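Local coordinates for protein alginate lyase, family PL7 (Zobellia galactanivorans, PDB 4BE3) that acts as an exolytic alginate lyase of family PL7, probably cutting sugar units from the ends of alginate chains by beta-elimination, at residues E270-L273 against V274-T277; V38-N42 against E43-V47. All coordinates share one frame; numbering follows the deposited sequence.

Overall arrangement
Interactions 1 and 2 lie on opposite sides of the chain's centre, their centres about 36 Å apart and their nearest atoms about 22 Å apart, so neither touches the other. Both are local turns of the beta-jelly roll of PL7 lyases: interaction 2 is a hairpin at one margin of the seven-stranded sheet, whereas interaction 1 is a side-chain-stabilised turn in the long loop after strand 260-262. That loop follows the region of Tyr255 and Lys257, which line the pocket holding meso-tartaric acid. The side chain of Trp275 is about 13 Å from this ligand and not among the residues lining its pocket. Interaction 2 is a surface contact of paired backbones with side-chain contacts on both faces.

Interaction 1 (E270-L273 against V274-T277); sequences EDNL and VWST
Between Asn272 and Ser276 the backbone folds back on itself, bringing their CA atoms to 5.2 Å and letting Ser276 N donate to Asn272 O over 2.9 Å. The Asn272 side chain reinforces this bend. Its CG stands anti to the backbone N (chi1 -175°), which carries the amide over the following residues, and the turn about CB-CG aims OD1 at their N-H groups. Val274 N approaches OD1 in the carbonyl plane at 3.0 Å. Trp275 N, also 3.0 Å from OD1, comes instead from above that plane, 55° out of it, and has a second, weak bond to Asn272 O. An Asx turn closed by Val274 N, combined with the main-chain bond from Ser276 N, makes up an Asx motif. Asparagine suits the place because its short arm offers an uncharged carbonyl just where two N-H groups converge. With an alanine here, Val274 N would probably lose this acceptor and Trp275 N keep just its weak bond, leaving the bend to rest largely on the Ser276 N to Asn272 O bond. The Trp275 side chain runs beside that of Asn272 in the same direction, amide and indole planes nearly perpendicular, and OD1 meets the ring edge 3.6 Å from CD1. Val274 CG1 rests over one indole face, 3.4 Å above the plane and toward the rim. Ser276 OG packs 3.4 Å from Asn272 CB. Backbone hydrogen bonds join Val274 to Ala101, while Asn265 ND2 binds Trp275 O.

Interaction 2 (V38-N42 against E43-V47); sequences VEHEN and ETDWV
His40 and Asp45 face each other across a beta hairpin, in which a type II' turn from Glu41 to Thr44 joins strand 36-41, one of the two outermost strands of its sheet within this chain, to strand 44-52. They form a non-hydrogen-bonded pair, so their side chains stand on the same face. Asp45 OD1 reaches the edge of the imidazole and accepts from ND1, ring and carboxylate planes 53° apart. The modelled 2.4 Å between His40 ND1 and Asp45 OD1 is shorter than expected and doubtful. Asp45 OD2 makes a salt bridge to Lys2. Val38, beta-branched and so at home in a strand, lies on this face too, with CG1 4.2 Å from Asp45 CB.

The opposite face carries Glu41 and Trp46, whose carboxylate and indole planes are 80° apart. Glu41 CG is anti to the backbone N (chi1 -166°), and the long, extended acidic chain reaches Lys87 in a salt bridge through OE1; Lys87 also makes a cation-pi contact with Trp46. The indole suits its place by offering a flat face to Thr44 CG2, 3.4 Å above it near the rim, and an N-H to water. Backbone bonds between Glu39 and Trp46 and between Glu41 and Thr44 hold the strands in register. A water in plane at the ring edge bridges Glu41 OE1 and Trp46 NE1, accepting from NE1 at 2.8 Å and donating to OE1 and Glu41 O.

Interaction 1 (E270-L273 against V274-T277)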
loop_
_atom_site.group_PDB
_atom_site.type_symbol
_atom_site.label_atom_id
_atom_site.label_comp_id
_atom_site.label_asym_id
_atom_site.label_seq_id
_atom_site.Cartn_x
_atom_site.Cartn_y
_atom_site.Cartn_z
ATOM N N GLU A 270 11.563 27.414 -28.473
ATOM C CA GLU A 270 12.910 27.929 -28.176
ATOM C C GLU A 270 13.233 27.780 -26.709
ATOM O O GLU A 270 14.377 27.631 -26.316
ATOM C CB GLU A 270 13.030 29.440 -28.690
ATOM C CG GLU A 270 12.841 29.576 -30.201
ATOM C CD GLU A 270 11.399 29.185 -30.711
ATOM O OE1 GLU A 270 10.426 29.487 -29.935
ATOM O OE2 GLU A 270 11.226 28.501 -31.821
ATOM N N ASP A 271 12.254 27.823 -25.851
ATOM C CA ASP A 271 12.555 27.658 -24.434
ATOM C C ASP A 271 12.840 26.220 -23.982
ATOM O O ASP A 271 13.536 26.015 -23.010
ATOM C CB ASP A 271 11.440 28.263 -23.573
ATOM C CG ASP A 271 11.384 29.861 -23.777
ATOM O OD1 ASP A 271 12.332 30.469 -24.392
ATOM O OD2 ASP A 271 10.394 30.469 -23.359
ATOM N N ASN A 272 12.279 25.220 -24.660
ATOM C CA ASN A 272 12.623 23.841 -24.301
ATOM C C ASN A 272 12.202 23.002 -25.552
ATOM O O ASN A 272 11.019 22.727 -25.749
ATOM C CB ASN A 272 11.756 23.379 -23.160
ATOM C CG ASN A 272 12.162 22.019 -22.682
ATOM O OD1 ASN A 272 12.345 21.071 -23.471
ATOM N ND2 ASN A 272 12.221 21.870 -21.361
ATOM N N LEU A 273 13.170 22.717 -26.387
ATOM C CA LEU A 273 12.903 21.948 -27.638
ATOM C C LEU A 273 12.377 20.538 -27.472
ATOM O O LEU A 273 12.011 19.944 -28.421
ATOM C CB LEU A 273 14.149 21.887 -28.604
ATOM C CG LEU A 273 13.704 21.667 -30.063
ATOM C CD1 LEU A 273 13.004 22.888 -30.602
ATOM C CD2 LEU A 273 14.887 21.386 -31.019
ATOM N N VAL A 274 12.350 19.940 -26.266
ATOM C CA VAL A 274 11.821 18.595 -26.085
ATOM C C VAL A 274 10.376 18.604 -25.599
ATOM O O VAL A 274 9.539 17.786 -26.046
ATOM C CB VAL A 274 12.637 17.811 -25.055
ATOM C CG1 VAL A 274 12.057 16.372 -24.742
ATOM C CG2 VAL A 274 14.070 17.697 -25.607
ATOM N N TRP A 275 10.043 19.615 -24.766
ATOM C CA TRP A 275 8.690 19.610 -24.105
ATOM C C TRP A 275 7.829 20.847 -24.376
ATOM O O TRP A 275 6.664 20.786 -24.016
ATOM C CB TRP A 275 8.909 19.582 -22.533
ATOM C CG TRP A 275 9.609 18.336 -22.119
ATOM C CD1 TRP A 275 10.953 18.149 -21.792
ATOM C CD2 TRP A 275 8.985 17.001 -21.934
ATOM N NE1 TRP A 275 11.177 16.831 -21.427
ATOM C CE2 TRP A 275 10.053 16.105 -21.543
ATOM C CE3 TRP A 275 7.697 16.499 -22.142
ATOM C CZ2 TRP A 275 9.805 14.725 -21.289
ATOM C CZ3 TRP A 275 7.430 15.119 -21.856
ATOM C CH2 TRP A 275 8.448 14.264 -21.438
ATOM N N SER A 276 8.382 21.967 -24.924
ATOM C CA SER A 276 7.534 23.168 -25.174
ATOM C C SER A 276 7.142 23.123 -26.641
ATOM O O SER A 276 7.979 23.273 -27.484
ATOM C CB SER A 276 8.334 24.498 -24.848
ATOM O OG SER A 276 8.562 24.386 -23.392
ATOM N N THR A 277 5.848 22.850 -26.877
ATOM C CA THR A 277 5.438 22.419 -28.198
ATOM C C THR A 277 4.870 23.526 -29.114
ATOM O O THR A 277 4.637 23.271 -30.275
ATOM C CB THR A 277 4.363 21.351 -28.036
ATOM O OG1 THR A 277 3.351 21.819 -27.094
ATOM C CG2 THR A 277 4.985 20.128 -27.325
#

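Interaction 2 (V38-N42 against E43-V47)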
loop_
_atom_site.group_PDB
_atom_site.type_symbol
_atom_site.label_atom_id
_atom_site.label_comp_id
_atom_site.label_asym_id
_atom_site.label_seq_id
_atom_site.Cartn_x
_atom_site.Cartn_y
_atom_site.Cartn_z
ATOM N N VAL A 38 -19.183 10.547 -18.942
ATOM C CA VAL A 38 -19.375 9.198 -19.535
ATOM C C VAL A 38 -19.900 9.412 -20.943
ATOM O O VAL A 38 -20.738 10.321 -21.164
ATOM C CB VAL A 38 -20.441 8.339 -18.763
ATOM C CG1 VAL A 38 -20.701 7.069 -19.569
ATOM C CG2 VAL A 38 -19.833 8.010 -17.361
ATOM N N GLU A 39 -19.482 8.602 -21.907
ATOM C CA GLU A 39 -20.029 8.663 -23.274
ATOM C C GLU A 39 -20.405 7.260 -23.610
ATOM O O GLU A 39 -19.694 6.314 -23.271
ATOM C CB GLU A 39 -18.987 9.184 -24.366
ATOM C CG GLU A 39 -19.816 9.511 -25.604
ATOM C CD GLU A 39 -19.253 10.591 -26.456
ATOM O OE1 GLU A 39 -18.674 11.648 -25.970
ATOM O OE2 GLU A 39 -19.413 10.363 -27.674
ATOM N N HIS A 40 -21.590 7.130 -24.237
ATOM C CA HIS A 40 -22.137 5.826 -24.617
ATOM C C HIS A 40 -21.920 5.601 -26.109
ATOM O O HIS A 40 -22.180 6.498 -26.907
ATOM C CB HIS A 40 -23.701 5.716 -24.251
ATOM C CG HIS A 40 -24.230 4.312 -24.544
ATOM N ND1 HIS A 40 -23.842 3.191 -23.796
ATOM C CD2 HIS A 40 -25.016 3.816 -25.612
ATOM C CE1 HIS A 40 -24.386 2.068 -24.324
ATOM N NE2 HIS A 40 -25.114 2.445 -25.436
ATOM N N GLU A 41 -21.442 4.437 -26.526
ATOM C CA GLU A 41 -21.216 4.178 -27.946
ATOM C C GLU A 41 -21.463 2.734 -28.368
ATOM O O GLU A 41 -20.777 1.829 -27.848
ATOM C CB GLU A 41 -19.781 4.455 -28.264
ATOM C CG GLU A 41 -19.501 4.560 -29.746
ATOM C CD GLU A 41 -17.990 4.534 -29.951
ATOM O OE1 GLU A 41 -17.346 3.648 -29.334
ATOM O OE2 GLU A 41 -17.515 5.431 -30.652
ATOM N N ASN A 42 -22.434 2.507 -29.301
ATOM C CA ASN A 42 -23.039 1.118 -29.526
ATOM C C ASN A 42 -23.294 0.406 -28.197
ATOM O O ASN A 42 -24.133 0.862 -27.454
ATOM C CB ASN A 42 -22.190 0.236 -30.471
ATOM C CG ASN A 42 -21.512 1.063 -31.567
ATOM O OD1 ASN A 42 -22.188 1.791 -32.286
ATOM N ND2 ASN A 42 -20.170 0.995 -31.665
ATOM N N GLU A 43 -22.578 -0.650 -27.849
ATOM C CA GLU A 43 -22.952 -1.346 -26.633
ATOM C C GLU A 43 -22.035 -1.137 -25.445
ATOM O O GLU A 43 -22.185 -1.871 -24.507
ATOM C CB GLU A 43 -23.078 -2.843 -26.885
ATOM C CG GLU A 43 -24.227 -3.229 -27.829
ATOM C CD GLU A 43 -23.843 -3.057 -29.297
ATOM O OE1 GLU A 43 -22.742 -3.501 -29.706
ATOM O OE2 GLU A 43 -24.638 -2.453 -30.054
ATOM N N THR A 44 -21.118 -0.148 -25.477
ATOM C CA THR A 44 -20.174 0.116 -24.358
ATOM C C THR A 44 -20.269 1.564 -23.837
ATOM O O THR A 44 -20.418 2.499 -24.587
ATOM C CB THR A 44 -18.719 -0.095 -24.860
ATOM O OG1 THR A 44 -18.675 -1.345 -25.515
ATOM C CG2 THR A 44 -17.612 -0.074 -23.728
ATOM N N ASP A 45 -20.142 1.714 -22.516
ATOM C CA ASP A 45 -20.027 3.034 -21.908
ATOM C C ASP A 45 -18.495 3.305 -21.655
ATOM O O ASP A 45 -17.779 2.359 -21.275
ATOM C CB ASP A 45 -20.745 3.001 -20.600
ATOM C CG ASP A 45 -22.307 2.901 -20.832
ATOM O OD1 ASP A 45 -22.809 3.661 -21.671
ATOM O OD2 ASP A 45 -22.926 2.088 -20.167
ATOM N N TRP A 46 -18.075 4.569 -21.755
ATOM C CA TRP A 46 -16.636 4.887 -21.605
ATOM C C TRP A 46 -16.543 6.078 -20.690
ATOM O O TRP A 46 -17.396 6.956 -20.735
ATOM C CB TRP A 46 -16.056 5.327 -23.047
ATOM C CG TRP A 46 -16.086 4.246 -24.059
ATOM C CD1 TRP A 46 -17.143 3.885 -24.912
ATOM C CD2 TRP A 46 -14.981 3.343 -24.413
ATOM N NE1 TRP A 46 -16.797 2.760 -25.663
ATOM C CE2 TRP A 46 -15.512 2.414 -25.441
ATOM C CE3 TRP A 46 -13.648 3.235 -24.012
ATOM C CZ2 TRP A 46 -14.731 1.388 -25.996
ATOM C CZ3 TRP A 46 -12.853 2.206 -24.579
ATOM C CH2 TRP A 46 -13.383 1.330 -25.567
ATOM N N VAL A 47 -15.474 6.146 -19.903
ATOM C CA VAL A 47 -15.213 7.263 -19.122
ATOM C C VAL A 47 -14.302 8.174 -19.994
ATOM O O VAL A 47 -13.223 7.655 -20.447
ATOM C CB VAL A 47 -14.404 6.854 -17.888
ATOM C CG1 VAL A 47 -14.046 8.097 -17.120
ATOM C CG2 VAL A 47 -15.247 5.825 -17.027
HETATM O O HOH W 1 -18.044 1.689 -27.884
HETATM O O HOH W 2 -20.100 -0.940 -28.251
#